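Local coordinates for protein 6-pyruvoyl tetrahydrobiopterin synthase (Plasmodium vivax, PDB 3LX3) that binds a zinc ion and a pteridine ligand as a six-chain enzyme of the 6-pyruvoyl tetrahydropterin synthase family, at residues 135-138 with 139-143. Sequence-based numbering, arbitrary orientation.
Sequences EEIG and LYILN. With XTN (2-amino-1,5-dihydropteridine-4,6-dione), chain C.
The Y140 ring has the carbonyl oxygen of I137 at its edge, close to the ring plane; beyond these residues its side chain packs on P128 and I129. Y140 CG runs anti to the backbone N (chi1 170°), leading the ring away from the preceding turn, while Y140 CB stays 3.5 Å from I137 O. A second flat group, the E135 carboxylate, meets the bound 2-amino-1,5-dihydropteridine-4,6-dione along the side bearing N2 and N3, with both carboxylate oxygens near the plane of the bicycle. N2 donates to E135 OE2 at 2.8 Å (N-H...O 157°), and E135 OE1 lies 2.8 Å from N3 of the ligand. A sharp bend at chi2 (93°) turns the E135 carboxylate off the helix onto this edge. OE2 is gripped a second time by V68 N of the second subunit, which should help fix its rotation. E136 instead directs its carboxylate to H131 ND1 and K130 N. On the inner side, I137 and I141 lie alongside each other, one turn apart: the extended CG1 branch of I141, set beside its own backbone N, reaches back to put CD1 3.9 Å from I137 CG2. Both isoleucines also touch F32 of strand 20-40, while L142 rests on strands 161-167 and 172-179. Successive backbone N-H groups tie the turns together, L139 to E135 O, Y140 to E136 O, I141 to I137 O (N to O 2.9 Å) and L142 to G138 O. This run of i+4 to i bonds defines a regular α-helix, here packed on the antiparallel sheet of the tunnelling fold (T-fold) of this family, with its first turn lining the intersubunit ligand pocket.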
ATOM      1  N   GLU A 135      -3.667 -14.966  17.345  1.00 17.43           N
ATOM      2  CA  GLU A 135      -3.695 -14.490  18.718  1.00 16.95           C
ATOM      3  C   GLU A 135      -2.601 -15.128  19.571  1.00 17.19           C
ATOM      4  O   GLU A 135      -1.856 -14.423  20.246  1.00 17.36           O
ATOM      5  CB  GLU A 135      -5.040 -14.785  19.354  1.00 17.62           C
ATOM      6  CG  GLU A 135      -6.247 -14.024  18.833  1.00 20.92           C
ATOM      7  CD  GLU A 135      -7.032 -14.741  17.716  1.00 19.02           C
ATOM      8  OE1 GLU A 135      -6.390 -15.349  16.820  1.00 19.14           O
ATOM      9  OE2 GLU A 135      -8.278 -14.614  17.753  1.00 19.43           O
ATOM     10  N   GLU A 136      -2.500 -16.452  19.550  1.00 17.96           N
ATOM     11  CA  GLU A 136      -1.517 -17.116  20.391  1.00 17.01           C
ATOM     12  C   GLU A 136      -0.086 -16.920  19.876  1.00 16.86           C
ATOM     13  O   GLU A 136       0.833 -16.812  20.691  1.00 19.59           O
ATOM     14  CB  GLU A 136      -1.854 -18.591  20.527  1.00 18.13           C
ATOM     15  CG  GLU A 136      -3.109 -18.806  21.401  1.00 18.97           C
ATOM     16  CD  GLU A 136      -3.407 -20.279  21.632  1.00 20.92           C
ATOM     17  OE1 GLU A 136      -2.483 -21.060  21.953  1.00 21.23           O
ATOM     18  OE2 GLU A 136      -4.583 -20.610  21.637  1.00 24.56           O
ATOM     19  N   ILE A 137       0.075 -16.854  18.564  1.00 16.88           N
ATOM     20  CA  ILE A 137       1.370 -16.509  17.992  1.00 16.18           C
ATOM     21  C   ILE A 137       1.776 -15.106  18.437  1.00 18.63           C
ATOM     22  O   ILE A 137       2.924 -14.860  18.827  1.00 18.69           O
ATOM     23  CB  ILE A 137       1.376 -16.659  16.464  1.00 16.66           C
ATOM     24  CG1 ILE A 137       1.269 -18.128  16.111  1.00 15.40           C
ATOM     25  CG2 ILE A 137       2.637 -16.062  15.805  1.00 19.24           C
ATOM     26  CD1 ILE A 137       0.942 -18.368  14.630  1.00 18.13           C
ATOM     27  N   GLY A 138       0.831 -14.170  18.407  1.00 18.41           N
ATOM     28  CA  GLY A 138       1.126 -12.829  18.876  1.00 20.11           C
ATOM     29  C   GLY A 138       1.560 -12.772  20.342  1.00 18.32           C
ATOM     30  O   GLY A 138       2.514 -12.070  20.698  1.00 20.21           O
ATOM     31  N   LEU A 139       0.869 -13.479  21.229  1.00 18.87           N
ATOM     32  CA  LEU A 139       1.276 -13.543  22.628  1.00 18.22           C
ATOM     33  C   LEU A 139       2.708 -14.059  22.788  1.00 19.78           C
ATOM     34  O   LEU A 139       3.477 -13.527  23.569  1.00 21.45           O
ATOM     35  CB  LEU A 139       0.309 -14.397  23.489  1.00 22.15           C
ATOM     36  CG  LEU A 139      -1.058 -13.875  23.898  1.00 28.01           C
ATOM     37  CD1 LEU A 139      -1.754 -14.991  24.706  1.00 31.75           C
ATOM     38  CD2 LEU A 139      -0.961 -12.592  24.755  1.00 29.71           C
ATOM     39  N   TYR A 140       3.039 -15.118  22.042  1.00 19.72           N
ATOM     40  CA  TYR A 140       4.357 -15.704  22.089  1.00 19.04           C
ATOM     41  C   TYR A 140       5.401 -14.664  21.648  1.00 19.06           C
ATOM     42  O   TYR A 140       6.437 -14.485  22.302  1.00 20.46           O
ATOM     43  CB  TYR A 140       4.420 -16.949  21.177  1.00 18.91           C
ATOM     44  CG  TYR A 140       5.819 -17.436  21.017  1.00 18.10           C
ATOM     45  CD1 TYR A 140       6.450 -18.097  22.044  1.00 21.93           C
ATOM     46  CD2 TYR A 140       6.514 -17.218  19.828  1.00 18.93           C
ATOM     47  CE1 TYR A 140       7.746 -18.538  21.917  1.00 20.46           C
ATOM     48  CE2 TYR A 140       7.816 -17.654  19.697  1.00 21.42           C
ATOM     49  CZ  TYR A 140       8.416 -18.319  20.737  1.00 20.66           C
ATOM     50  OH  TYR A 140       9.722 -18.750  20.616  1.00 25.98           O
ATOM     51  N   ILE A 141       5.113 -13.983  20.537  1.00 18.06           N
ATOM     52  CA  ILE A 141       6.073 -13.005  19.990  1.00 18.43           C
ATOM     53  C   ILE A 141       6.265 -11.846  20.945  1.00 19.26           C
ATOM     54  O   ILE A 141       7.405 -11.375  21.136  1.00 20.65           O
ATOM     55  CB  ILE A 141       5.662 -12.540  18.608  1.00 19.29           C
ATOM     56  CG1 ILE A 141       5.834 -13.696  17.630  1.00 21.81           C
ATOM     57  CG2 ILE A 141       6.468 -11.302  18.153  1.00 19.55           C
ATOM     58  CD1 ILE A 141       5.471 -13.392  16.233  1.00 21.23           C
ATOM     59  N   LEU A 142       5.184 -11.367  21.529  1.00 18.09           N
ATOM     60  CA  LEU A 142       5.291 -10.284  22.504  1.00 19.72           C
ATOM     61  C   LEU A 142       6.230 -10.663  23.652  1.00 21.77           C
ATOM     62  O   LEU A 142       7.110  -9.890  24.048  1.00 20.86           O
ATOM     63  CB  LEU A 142       3.911  -9.923  23.076  1.00 18.57           C
ATOM     64  CG  LEU A 142       3.850  -8.864  24.182  1.00 20.94           C
ATOM     65  CD1 LEU A 142       4.407  -7.545  23.666  1.00 23.15           C
ATOM     66  CD2 LEU A 142       2.409  -8.717  24.654  1.00 22.43           C
ATOM     67  N   ASN A 143       6.023 -11.858  24.217  1.00 20.82           N
ATOM     68  CA  ASN A 143       6.876 -12.313  25.299  1.00 24.23           C
ATOM     69  C   ASN A 143       8.342 -12.418  24.858  1.00 22.89           C
ATOM     70  O   ASN A 143       9.256 -11.968  25.562  1.00 23.30           O
ATOM     71  CB  ASN A 143       6.397 -13.664  25.825  0.50 23.43           C
ATOM     72  CG  ASN A 143       7.131 -14.084  27.072  0.50 27.51           C
ATOM     73  OD1 ASN A 143       6.974 -13.473  28.118  0.50 26.83           O
ATOM     74  ND2 ASN A 143       7.935 -15.133  26.964  0.50 30.39           N
TER
HETATM   75  N1  XTN C 211      -9.767 -16.568  13.430  1.00 18.61           N
HETATM   76  C2  XTN C 211      -9.005 -16.017  14.396  1.00 16.14           C
HETATM   77  N2  XTN C 211      -9.558 -15.262  15.363  1.00 17.81           N
HETATM   78  N3  XTN C 211      -7.611 -16.275  14.445  1.00 17.50           N
HETATM   79  C4  XTN C 211      -6.991 -17.000  13.500  1.00 19.02           C
HETATM   80  O4  XTN C 211      -5.748 -17.157  13.576  1.00 19.89           O
HETATM   81  N5  XTN C 211      -7.263 -18.284  11.490  1.00 20.14           N
HETATM   82  C6  XTN C 211      -8.070 -18.821  10.527  1.00 22.62           C
HETATM   83  O6  XTN C 211      -7.573 -19.513   9.635  1.00 25.61           O
HETATM   84  C7  XTN C 211      -9.480 -18.594  10.572  1.00 25.28           C
HETATM   85  N8  XTN C 211      -9.973 -17.839  11.556  1.00 21.39           N
HETATM   86  C4A XTN C 211      -7.800 -17.522  12.488  1.00 18.60           C
HETATM   87  C8A XTN C 211      -9.177 -17.300  12.482  1.00 20.60           C